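Local coordinates for homoserine O-acetyltransferase (Pseudomonas veronii, PDB 5EFZ), which hydrolyses ethyl acetate to ethanol and acetate, a step in the bacterial breakdown of short-chain methyl ketones such as 2-butanone, at residues 35-40 and 278-283; 42-47 and 128-133; 52-55 and 60-63; 144-149 and 353-358. One frame throughout, in Å; residues are numbered along the deposited sequence.

Interaction 1 (35-40 and 278-283); sequences LEEGRC and VSRHTG
Glu-36 and Arg-280 reach for each other from opposite directions and form a salt bridge at the protein surface. One carboxylate oxygen does all the accepting: Glu-36 OE2 takes a hydrogen bond from Arg-280 NE at 2.6 Å and another from Arg-280 NH2 at 2.5 Å. The second length is very short and Glu-36 was modelled in two conformers, so the exact values are doubtful. The oxygen lies almost in the guanidinium plane, at its NE–NH2 edge, yet the two flat groups are turned 40° against each other, and NE meets OE2 on its syn side from somewhat out of the carboxylate plane. Neither N-H points straight at the oxygen (138° and 141°), as expected when two donors of one edge share a single acceptor. An extended glutamate chain supplies the reach, while the arginine bends at chi3 to swing its edge round.

Glu-37 OE2 stays 4.5 Å from Arg-280 NH2, well out of the guanidinium plane, and adds only charge; its salt bridge is with Arg-123 NE. Since Arg-123 and Arg-280 bring like charges close together, the two glutamates probably offset that crowding. The backbone N of Glu-36 is satisfied by Asp-126 OD1.

Between the short strands 33-34 and 40-41, Leu-35 to Gly-38 form a type I turn. Gly-38 N bonds to Leu-35 O at 3.0 Å, and Leu-35 N to Arg-39 O at 2.8 Å. With glycine at positive phi in the last turn position, this is the type I turn plus G1 beta bulge of a tight beta hairpin.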
loop_
_atom_site.group_PDB
_atom_site.type_symbol
_atom_site.label_atom_id
_atom_site.label_comp_id
_atom_site.label_asym_id
_atom_site.label_seq_id
_atom_site.Cartn_x
_atom_site.Cartn_y
_atom_site.Cartn_z
ATOM N N LEU A 35 -2.932 30.811 -14.182
ATOM C CA LEU A 35 -2.910 29.390 -13.885
ATOM C C LEU A 35 -3.908 28.664 -14.736
ATOM O O LEU A 35 -4.913 29.243 -15.120
ATOM C CB LEU A 35 -3.204 29.146 -12.420
ATOM C CG LEU A 35 -2.174 29.704 -11.463
ATOM C CD1 LEU A 35 -2.689 29.568 -10.036
ATOM C CD2 LEU A 35 -0.819 28.975 -11.630
ATOM N N GLU A 36 -3.628 27.396 -15.044
ATOM C CA GLU A 36 -4.527 26.611 -15.882
ATOM C C GLU A 36 -5.955 26.595 -15.319
ATOM O O GLU A 36 -6.920 26.764 -16.070
ATOM C CB GLU A 36 -4.014 25.172 -16.048
ATOM C CG GLU A 36 -4.865 24.345 -17.025
ATOM C CD GLU A 36 -4.240 23.002 -17.395
ATOM O OE1 GLU A 36 -3.037 22.820 -17.142
ATOM O OE2 GLU A 36 -4.956 22.122 -17.920
ATOM N N GLU A 37 -6.086 26.429 -14.002
ATOM C CA GLU A 37 -7.409 26.353 -13.369
ATOM C C GLU A 37 -8.192 27.664 -13.412
ATOM O O GLU A 37 -9.377 27.696 -13.060
ATOM C CB GLU A 37 -7.292 25.915 -11.897
ATOM C CG GLU A 37 -7.096 24.428 -11.713
ATOM C CD GLU A 37 -8.226 23.606 -12.324
ATOM O OE1 GLU A 37 -9.316 23.551 -11.720
ATOM O OE2 GLU A 37 -8.024 23.026 -13.414
ATOM N N GLY A 38 -7.548 28.755 -13.795
ATOM C CA GLY A 38 -8.294 29.979 -14.013
ATOM C C GLY A 38 -7.922 31.201 -13.203
ATOM O O GLY A 38 -8.233 32.320 -13.588
ATOM N N ARG A 39 -7.269 31.006 -12.072
ATOM C CA ARG A 39 -6.821 32.149 -11.288
ATOM C C ARG A 39 -5.480 32.687 -11.795
ATOM O O ARG A 39 -4.701 31.958 -12.408
ATOM C CB ARG A 39 -6.728 31.753 -9.812
ATOM C CG ARG A 39 -8.103 31.411 -9.228
ATOM C CD ARG A 39 -8.036 30.985 -7.772
ATOM N NE ARG A 39 -7.755 32.108 -6.885
ATOM C CZ ARG A 39 -7.458 31.969 -5.601
ATOM N NH1 ARG A 39 -7.396 30.758 -5.066
ATOM N NH2 ARG A 39 -7.221 33.035 -4.861
ATOM N N CYS A 40 -5.226 33.966 -11.557
ATOM C CA CYS A 40 -3.940 34.552 -11.905
ATOM C C CYS A 40 -3.113 34.796 -10.644
ATOM O O CYS A 40 -3.605 35.419 -9.707
ATOM C CB CYS A 40 -4.139 35.878 -12.668
ATOM S SG CYS A 40 -2.622 36.486 -13.546
ATOM N N VAL A 278 -0.235 14.628 -19.005
ATOM C CA VAL A 278 0.242 15.288 -20.225
ATOM C C VAL A 278 -0.773 15.144 -21.365
ATOM O O VAL A 278 -0.655 15.835 -22.375
ATOM C CB VAL A 278 1.617 14.715 -20.708
ATOM C CG1 VAL A 278 2.706 14.878 -19.630
ATOM C CG2 VAL A 278 1.493 13.219 -21.103
ATOM N N SER A 279 -1.734 14.224 -21.238
ATOM C CA SER A 279 -2.740 14.050 -22.312
ATOM C C SER A 279 -3.747 15.205 -22.355
ATOM O O SER A 279 -4.540 15.324 -23.305
ATOM C CB SER A 279 -3.497 12.715 -22.163
ATOM O OG SER A 279 -4.504 12.753 -21.150
ATOM N N ARG A 280 -3.718 16.073 -21.347
ATOM C CA ARG A 280 -4.495 17.309 -21.433
ATOM C C ARG A 280 -4.114 18.119 -22.689
ATOM O O ARG A 280 -4.916 18.888 -23.209
ATOM C CB ARG A 280 -4.308 18.154 -20.164
ATOM C CG ARG A 280 -4.930 17.493 -18.931
ATOM C CD ARG A 280 -4.624 18.274 -17.655
ATOM N NE ARG A 280 -5.299 19.573 -17.635
ATOM C CZ ARG A 280 -6.572 19.751 -17.288
ATOM N NH1 ARG A 280 -7.339 18.707 -16.959
ATOM N NH2 ARG A 280 -7.080 20.974 -17.288
ATOM N N HIS A 281 -2.894 17.942 -23.195
ATOM C CA HIS A 281 -2.510 18.623 -24.437
ATOM C C HIS A 281 -3.175 18.059 -25.693
ATOM O O HIS A 281 -3.209 18.721 -26.748
ATOM C CB HIS A 281 -1.000 18.554 -24.634
ATOM C CG HIS A 281 -0.227 19.329 -23.623
ATOM N ND1 HIS A 281 -0.068 20.698 -23.702
ATOM C CD2 HIS A 281 0.406 18.934 -22.492
ATOM C CE1 HIS A 281 0.640 21.110 -22.664
ATOM N NE2 HIS A 281 0.943 20.061 -21.917
ATOM N N THR A 282 -3.681 16.834 -25.604
ATOM C CA THR A 282 -4.138 16.145 -26.816
ATOM C C THR A 282 -5.519 15.527 -26.620
ATOM O O THR A 282 -5.767 14.404 -27.054
ATOM C CB THR A 282 -3.136 15.038 -27.222
ATOM O OG1 THR A 282 -2.899 14.206 -26.083
ATOM C CG2 THR A 282 -1.803 15.647 -27.663
ATOM N N GLY A 283 -6.402 16.262 -25.939
ATOM C CA GLY A 283 -7.766 15.824 -25.680
ATOM C C GLY A 283 -7.940 14.494 -24.961
ATOM O O GLY A 283 -8.949 13.822 -25.146
#

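Interaction 2 (42-47 and 128-133); sequences PECLLA and VSAQHT
Leu-46 rests its CD1 methyl on the backbone of Ala-130, where helix 124-139 packs on the mixed sheet of the alpha/beta hydrolase fold. Strand 45-51 is next to the edge of that sheet, and Leu-46 projects from it toward the helix.

The tight part of the contact belongs to this leucine. Its CG stands opposite the carbonyl carbon (chi1 -64°), which carries CD1 out over the helix to within 3.7 Å of Ala-130 O and 4.0 Å of Ala-130 CB. A long apolar side chain suits the place, because its CD1 methyl alone lies against both the methyl and the flank of the peptide group of Ala-130. Alanine suits the helix side, since a single methyl keeps the surface low and the nearest CA atoms, those of Cys-44 and Ala-130, are 8.0 Å apart. Leu-46 also packs on Val-96 of the neighbouring strand, as does Gln-131, so the filling continues into the sheet.

Towards the start of the segment the contact slackens. The buried Cys-44 points at the same alanine, but its SG stops 4.5 Å from Ala-130 CB, a loose apolar touch; Ile-30 also packs on that methyl. Beyond it, Glu-43 and Pro-42 run out to solvent.

The buried amide of Gln-131 is satisfied away from the strand, OE1 by Trp-160 NE1 and NE2 by Gln-156 OE1, both on helix 152-163, so this polar side chain ties two helices on the same side of the sheet. Facing the strand, it is the backbone of Gln-131 that is approached: its N lies 4.2 Å from Leu-46 CD1.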
loop_
_atom_site.group_PDB
_atom_site.type_symbol
_atom_site.label_atom_id
_atom_site.label_comp_id
_atom_site.label_asym_id
_atom_site.label_seq_id
_atom_site.Cartn_x
_atom_site.Cartn_y
_atom_site.Cartn_z
ATOM N N PRO A 42 -0.532 37.175 -9.245
ATOM C CA PRO A 42 0.006 38.484 -9.639
ATOM C C PRO A 42 1.537 38.496 -9.735
ATOM O O PRO A 42 2.090 39.220 -10.554
ATOM C CB PRO A 42 -0.449 39.409 -8.513
ATOM C CG PRO A 42 -1.577 38.695 -7.855
ATOM C CD PRO A 42 -1.288 37.242 -7.987
ATOM N N GLU A 43 2.207 37.739 -8.873
ATOM C CA GLU A 43 3.652 37.579 -8.996
ATOM C C GLU A 43 4.022 36.181 -8.550
ATOM O O GLU A 43 3.659 35.734 -7.466
ATOM C CB GLU A 43 4.426 38.624 -8.187
ATOM C CG GLU A 43 4.133 38.624 -6.698
ATOM C CD GLU A 43 5.277 39.191 -5.872
ATOM O OE1 GLU A 43 6.237 39.728 -6.471
ATOM O OE2 GLU A 43 5.219 39.093 -4.624
ATOM N N CYS A 44 4.720 35.472 -9.411
ATOM C CA CYS A 44 5.128 34.121 -9.097
ATOM C C CYS A 44 6.618 34.157 -8.797
ATOM O O CYS A 44 7.412 34.535 -9.662
ATOM C CB CYS A 44 4.806 33.175 -10.254
ATOM S SG CYS A 44 5.317 31.472 -9.952
ATOM N N LEU A 45 6.979 33.828 -7.555
ATOM C CA LEU A 45 8.376 33.739 -7.152
ATOM C C LEU A 45 8.815 32.283 -7.187
ATOM O O LEU A 45 8.187 31.412 -6.577
ATOM C CB LEU A 45 8.580 34.299 -5.749
ATOM C CG LEU A 45 8.095 35.704 -5.442
ATOM C CD1 LEU A 45 8.534 36.086 -4.053
ATOM C CD2 LEU A 45 8.616 36.688 -6.444
ATOM N N LEU A 46 9.888 32.009 -7.914
ATOM C CA LEU A 46 10.443 30.676 -7.947
ATOM C C LEU A 46 11.746 30.674 -7.170
ATOM O O LEU A 46 12.619 31.523 -7.417
ATOM C CB LEU A 46 10.695 30.219 -9.396
ATOM C CG LEU A 46 9.470 30.068 -10.289
ATOM C CD1 LEU A 46 9.950 29.640 -11.707
ATOM C CD2 LEU A 46 8.465 29.034 -9.689
ATOM N N ALA A 47 11.858 29.735 -6.233
ATOM C CA ALA A 47 13.101 29.484 -5.505
ATOM C C ALA A 47 13.992 28.561 -6.332
ATOM O O ALA A 47 13.597 27.426 -6.654
ATOM C CB ALA A 47 12.821 28.867 -4.134
ATOM N N VAL A 128 5.668 23.932 -15.140
ATOM C CA VAL A 128 6.512 23.835 -16.346
ATOM C C VAL A 128 6.490 25.140 -17.122
ATOM O O VAL A 128 7.524 25.604 -17.624
ATOM C CB VAL A 128 6.073 22.630 -17.195
ATOM C CG1 VAL A 128 6.806 22.584 -18.580
ATOM C CG2 VAL A 128 6.397 21.340 -16.385
ATOM N N SER A 129 5.322 25.769 -17.196
ATOM C CA SER A 129 5.243 27.074 -17.860
ATOM C C SER A 129 6.087 28.126 -17.125
ATOM O O SER A 129 6.831 28.893 -17.759
ATOM C CB SER A 129 3.782 27.530 -17.979
ATOM O OG SER A 129 3.720 28.832 -18.550
ATOM N N ALA A 130 5.983 28.149 -15.793
ATOM C CA ALA A 130 6.801 29.050 -14.988
ATOM C C ALA A 130 8.300 28.782 -15.158
ATOM O O ALA A 130 9.093 29.725 -15.302
ATOM C CB ALA A 130 6.411 28.944 -13.492
ATOM N N GLN A 131 8.686 27.516 -15.126
ATOM C CA GLN A 131 10.094 27.133 -15.359
ATOM C C GLN A 131 10.598 27.555 -16.736
ATOM O O GLN A 131 11.751 28.001 -16.905
ATOM C CB GLN A 131 10.266 25.623 -15.183
ATOM C CG GLN A 131 10.137 25.175 -13.703
ATOM C CD GLN A 131 9.789 23.706 -13.563
ATOM O OE1 GLN A 131 9.892 22.942 -14.517
ATOM N NE2 GLN A 131 9.325 23.312 -12.365
ATOM N N HIS A 132 9.760 27.363 -17.738
ATOM C CA HIS A 132 10.140 27.769 -19.084
ATOM C C HIS A 132 10.365 29.284 -19.148
ATOM O O HIS A 132 11.303 29.761 -19.814
ATOM C CB HIS A 132 9.078 27.328 -20.080
ATOM C CG HIS A 132 9.375 27.738 -21.492
ATOM N ND1 HIS A 132 8.834 28.864 -22.065
ATOM C CD2 HIS A 132 10.140 27.161 -22.451
ATOM C CE1 HIS A 132 9.265 28.981 -23.309
ATOM N NE2 HIS A 132 10.062 27.961 -23.569
ATOM N N THR A 133 9.526 30.051 -18.461
ATOM C CA THR A 133 9.693 31.513 -18.458
ATOM C C THR A 133 10.985 31.882 -17.739
ATOM O O THR A 133 11.727 32.756 -18.176
ATOM C CB THR A 133 8.492 32.226 -17.776
ATOM O OG1 THR A 133 7.347 32.062 -18.614
ATOM C CG2 THR A 133 8.781 33.732 -17.594
#

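Interaction 3 (52-55 and 60-63); sequences GALN and NAIL
Asn-60 turns its side chain into the loop 52-55 and meets it atom by atom. CB begins under the amide of Asn-55, 3.5 Å from Asn-55 ND2. One bond on, Asn-60 CG faces Asn-55 CG, also at 3.5 Å; the two amides are stacked, their planes 18° apart. At the tip the branches divide the work. Asn-60 OD1 accepts from Asn-55 N at 2.8 Å, a fairly straight bond (161°) whose donor sits above the carbonyl plane. Asn-60 ND2 gives a hydrogen to Ala-53 O at 3.1 Å, lying in the plane of that carbonyl, and also bonds to Lys-90 O. The CG of Asn-60 lies between the backbone N and the carbonyl carbon (chi1 66°), a cramped rotamer whose cost these bonds probably repay.

Stacking brings two acceptors together, Asn-55 OD1 and Asn-60 OD1, 3.2 Å apart, but each has a donor, the former in Ser-59 N. Beside them Leu-54 CD2 lies 4.0 Å from Ala-61 CB, closing the apolar side.

The loop connects strand 45-51 to strand 61-65, which are separated in the sheet by strand 92-96. An asparagine suits this spot because its amide both donates and accepts: it can satisfy a loop carbonyl and a loop N-H together while tying the connection to the chain entering strand 92-96.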
loop_
_atom_site.group_PDB
_atom_site.type_symbol
_atom_site.label_atom_id
_atom_site.label_comp_id
_atom_site.label_asym_id
_atom_site.label_seq_id
_atom_site.Cartn_x
_atom_site.Cartn_y
_atom_site.Cartn_z
ATOM N N GLY A 52 26.976 24.970 -10.753
ATOM C CA GLY A 52 27.788 24.914 -11.961
ATOM C C GLY A 52 27.545 26.120 -12.857
ATOM O O GLY A 52 26.543 26.847 -12.732
ATOM N N ALA A 53 28.464 26.317 -13.780
ATOM C CA ALA A 53 28.426 27.446 -14.688
ATOM C C ALA A 53 27.903 27.026 -16.060
ATOM O O ALA A 53 28.206 25.929 -16.535
ATOM C CB ALA A 53 29.821 28.060 -14.815
ATOM N N LEU A 54 27.140 27.908 -16.704
ATOM C CA LEU A 54 26.753 27.709 -18.104
ATOM C C LEU A 54 27.961 27.792 -19.044
ATOM O O LEU A 54 28.823 28.648 -18.843
ATOM C CB LEU A 54 25.725 28.767 -18.514
ATOM C CG LEU A 54 24.312 28.606 -17.956
ATOM C CD1 LEU A 54 23.554 29.885 -18.212
ATOM C CD2 LEU A 54 23.608 27.387 -18.622
ATOM N N ASN A 55 28.027 26.947 -20.070
ATOM C CA ASN A 55 29.144 27.061 -21.036
ATOM C C ASN A 55 28.879 28.189 -22.039
ATOM O O ASN A 55 27.903 28.920 -21.891
ATOM C CB ASN A 55 29.417 25.728 -21.754
ATOM C CG ASN A 55 28.199 25.169 -22.490
ATOM O OD1 ASN A 55 27.223 25.871 -22.724
ATOM N ND2 ASN A 55 28.281 23.888 -22.896
ATOM N N ASN A 60 24.769 23.358 -21.777
ATOM C CA ASN A 60 25.013 22.362 -20.723
ATOM C C ASN A 60 24.106 22.531 -19.517
ATOM O O ASN A 60 24.463 22.159 -18.395
ATOM C CB ASN A 60 26.475 22.411 -20.267
ATOM C CG ASN A 60 26.825 23.731 -19.566
ATOM O OD1 ASN A 60 26.233 24.759 -19.854
ATOM N ND2 ASN A 60 27.813 23.699 -18.675
ATOM N N ALA A 61 22.913 23.059 -19.753
ATOM C CA ALA A 61 21.933 23.255 -18.682
ATOM C C ALA A 61 21.125 21.989 -18.425
ATOM O O ALA A 61 20.580 21.384 -19.356
ATOM C CB ALA A 61 21.004 24.407 -19.041
ATOM N N ILE A 62 21.032 21.599 -17.154
ATOM C CA ILE A 62 20.187 20.469 -16.735
ATOM C C ILE A 62 19.147 21.013 -15.751
ATOM O O ILE A 62 19.500 21.691 -14.793
ATOM C CB ILE A 62 20.998 19.346 -16.058
ATOM C CG1 ILE A 62 22.034 18.762 -17.029
ATOM C CG2 ILE A 62 20.028 18.219 -15.490
ATOM C CD1 ILE A 62 22.939 17.713 -16.403
ATOM N N LEU A 63 17.875 20.736 -16.007
ATOM C CA LEU A 63 16.812 21.241 -15.116
ATOM C C LEU A 63 16.379 20.112 -14.210
ATOM O O LEU A 63 16.136 19.018 -14.687
ATOM C CB LEU A 63 15.620 21.747 -15.901
ATOM C CG LEU A 63 14.387 22.143 -15.065
ATOM C CD1 LEU A 63 14.657 23.455 -14.379
ATOM C CD2 LEU A 63 13.206 22.294 -16.007
#

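Interaction 4 (144-149 and 353-358); sequences LALVVG and AELLSS
Strand 146-150 comes up to the last turn of helix 342-356 at Leu-146 and Leu-356, whose CA atoms are 7.4 Å apart. This is the C-terminal helix of the alpha/beta hydrolase fold packing on a central strand of the sheet, on the face that such enzymes leave to their first and last helices.

No hydrogen bond joins the two segments; leucines do the work. Leu-146 points at the helix, and with CG trans to the backbone N (chi1 171°) it sends CD1 across to Leu-355 CD2 at 3.7 Å, the two side chains crossing at a slant. Leu-356 starts off to one side, yet its tip turns back, and CD2 lies 4.0 Å from Leu-146 CB. Thus two successive residues meet the root and the end of a single strand side chain. Leucine suits the buried Leu-146 and Leu-355, whose apolar tips meet between helix and sheet, Leu-355 packing further on Ala-172 and Tyr-298 of the strands beyond; the partly exposed Leu-356 also lies on Tyr-91 of a loop.

Near the start of the strand Leu-356 CD2 passes Ala-145 O at 4.4 Å. That carbonyl is satisfied by Arg-170 NH1, while Arg-170 NH2 bonds to Ser-358 O, so one arginine bridges the two segments by way of their backbones. In the other direction the strand runs through Gly-149 toward Ser-151, the probable nucleophile, on what looks like a nucleophile elbow.

Farther along, Glu-354 O takes two donors of one residue from the same face of its plane, Ser-357 N at 3.1 Å and Ser-357 OG at 2.8 Å.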
loop_
_atom_site.group_PDB
_atom_site.type_symbol
_atom_site.label_atom_id
_atom_site.label_comp_id
_atom_site.label_asym_id
_atom_site.label_seq_id
_atom_site.Cartn_x
_atom_site.Cartn_y
_atom_site.Cartn_z
ATOM N N LEU A 144 17.480 22.562 -23.168
ATOM C CA LEU A 144 18.026 21.817 -22.016
ATOM C C LEU A 144 18.766 20.535 -22.444
ATOM O O LEU A 144 18.218 19.723 -23.207
ATOM C CB LEU A 144 16.906 21.462 -21.050
ATOM C CG LEU A 144 16.290 22.706 -20.385
ATOM C CD1 LEU A 144 14.900 22.397 -19.788
ATOM C CD2 LEU A 144 17.255 23.241 -19.323
ATOM N N ALA A 145 19.997 20.355 -21.944
ATOM C CA ALA A 145 20.731 19.105 -22.168
ATOM C C ALA A 145 19.993 17.917 -21.569
ATOM O O ALA A 145 20.093 16.816 -22.097
ATOM C CB ALA A 145 22.152 19.182 -21.597
ATOM N N LEU A 146 19.257 18.135 -20.470
ATOM C CA LEU A 146 18.558 17.058 -19.757
ATOM C C LEU A 146 17.534 17.692 -18.837
ATOM O O LEU A 146 17.825 18.733 -18.242
ATOM C CB LEU A 146 19.544 16.202 -18.930
ATOM C CG LEU A 146 18.920 15.178 -17.968
ATOM C CD1 LEU A 146 18.229 14.073 -18.827
ATOM C CD2 LEU A 146 20.026 14.548 -17.113
ATOM N N VAL A 147 16.328 17.119 -18.803
ATOM C CA VAL A 147 15.382 17.345 -17.727
ATOM C C VAL A 147 15.299 16.031 -16.938
ATOM O O VAL A 147 15.103 14.969 -17.517
ATOM C CB VAL A 147 14.011 17.751 -18.239
ATOM C CG1 VAL A 147 13.076 17.992 -17.047
ATOM C CG2 VAL A 147 14.121 19.066 -19.083
ATOM N N VAL A 148 15.507 16.092 -15.631
ATOM C CA VAL A 148 15.473 14.872 -14.821
ATOM C C VAL A 148 14.808 15.148 -13.479
ATOM O O VAL A 148 15.108 16.145 -12.811
ATOM C CB VAL A 148 16.914 14.279 -14.604
ATOM C CG1 VAL A 148 17.898 15.347 -14.027
ATOM C CG2 VAL A 148 16.873 12.974 -13.723
ATOM N N GLY A 149 13.906 14.251 -13.073
ATOM C CA GLY A 149 13.294 14.386 -11.759
ATOM C C GLY A 149 12.667 13.078 -11.348
ATOM O O GLY A 149 12.489 12.187 -12.184
ATOM N N ALA A 353 24.724 8.960 -17.018
ATOM C CA ALA A 353 25.946 9.288 -17.744
ATOM C C ALA A 353 25.821 8.786 -19.191
ATOM O O ALA A 353 26.267 9.440 -20.140
ATOM C CB ALA A 353 27.178 8.682 -17.040
ATOM N N GLU A 354 25.171 7.647 -19.364
ATOM C CA GLU A 354 25.006 7.073 -20.693
ATOM C C GLU A 354 24.052 7.950 -21.488
ATOM O O GLU A 354 24.285 8.242 -22.650
ATOM C CB GLU A 354 24.485 5.640 -20.612
ATOM C CG GLU A 354 24.257 5.018 -21.978
ATOM C CD GLU A 354 23.926 3.542 -21.913
ATOM O OE1 GLU A 354 24.067 2.927 -20.833
ATOM O OE2 GLU A 354 23.519 2.997 -22.957
ATOM N N LEU A 355 22.994 8.412 -20.830
ATOM C CA LEU A 355 22.021 9.303 -21.472
ATOM C C LEU A 355 22.670 10.589 -21.930
ATOM O O LEU A 355 22.439 11.057 -23.055
ATOM C CB LEU A 355 20.868 9.615 -20.503
ATOM C CG LEU A 355 19.757 10.522 -21.041
ATOM C CD1 LEU A 355 19.214 9.977 -22.361
ATOM C CD2 LEU A 355 18.623 10.551 -19.978
ATOM N N LEU A 356 23.489 11.179 -21.063
ATOM C CA LEU A 356 24.153 12.451 -21.377
ATOM C C LEU A 356 25.207 12.306 -22.465
ATOM O O LEU A 356 25.709 13.310 -22.975
ATOM C CB LEU A 356 24.795 13.042 -20.120
ATOM C CG LEU A 356 23.732 13.642 -19.160
ATOM C CD1 LEU A 356 24.276 13.773 -17.729
ATOM C CD2 LEU A 356 23.342 15.032 -19.695
ATOM N N SER A 357 25.555 11.075 -22.826
ATOM C CA SER A 357 26.563 10.894 -23.868
ATOM C C SER A 357 25.931 10.628 -25.241
ATOM O O SER A 357 26.645 10.432 -26.240
ATOM C CB SER A 357 27.520 9.763 -23.490
ATOM O OG SER A 357 26.884 8.512 -23.697
ATOM N N SER A 358 24.599 10.646 -25.315
ATOM C CA SER A 358 23.939 10.460 -26.604
ATOM C C SER A 358 24.309 11.655 -27.513
ATOM O O SER A 358 24.322 12.802 -27.069
ATOM C CB SER A 358 22.416 10.326 -26.434
ATOM O OG SER A 358 21.840 11.586 -26.076
#

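Three of the four contacts belong to the central mixed sheet. Interaction 2 sets helix 124-139 on strand 45-51; interaction 3 braces the loop from that strand to strand 61-65; interaction 4 lays helix 342-356 on strand 146-150, the neighbour of strand 61-65. Interactions 3 and 4 have centres about 12 Å apart and share probable backbone hydrogen bonds, while interactions 2 and 3, with centres about 19 Å apart, meet where Gln-131 packs on Leu-63. Interaction 1 stands at the surface, its centre about 29 Å from that of interaction 3. Along the chain, interaction 3 nests inside 2 and 2 inside 1, whereas 1 and 4 alternate, so distant sequence regions are woven round the sheet that carries the probable nucleophile.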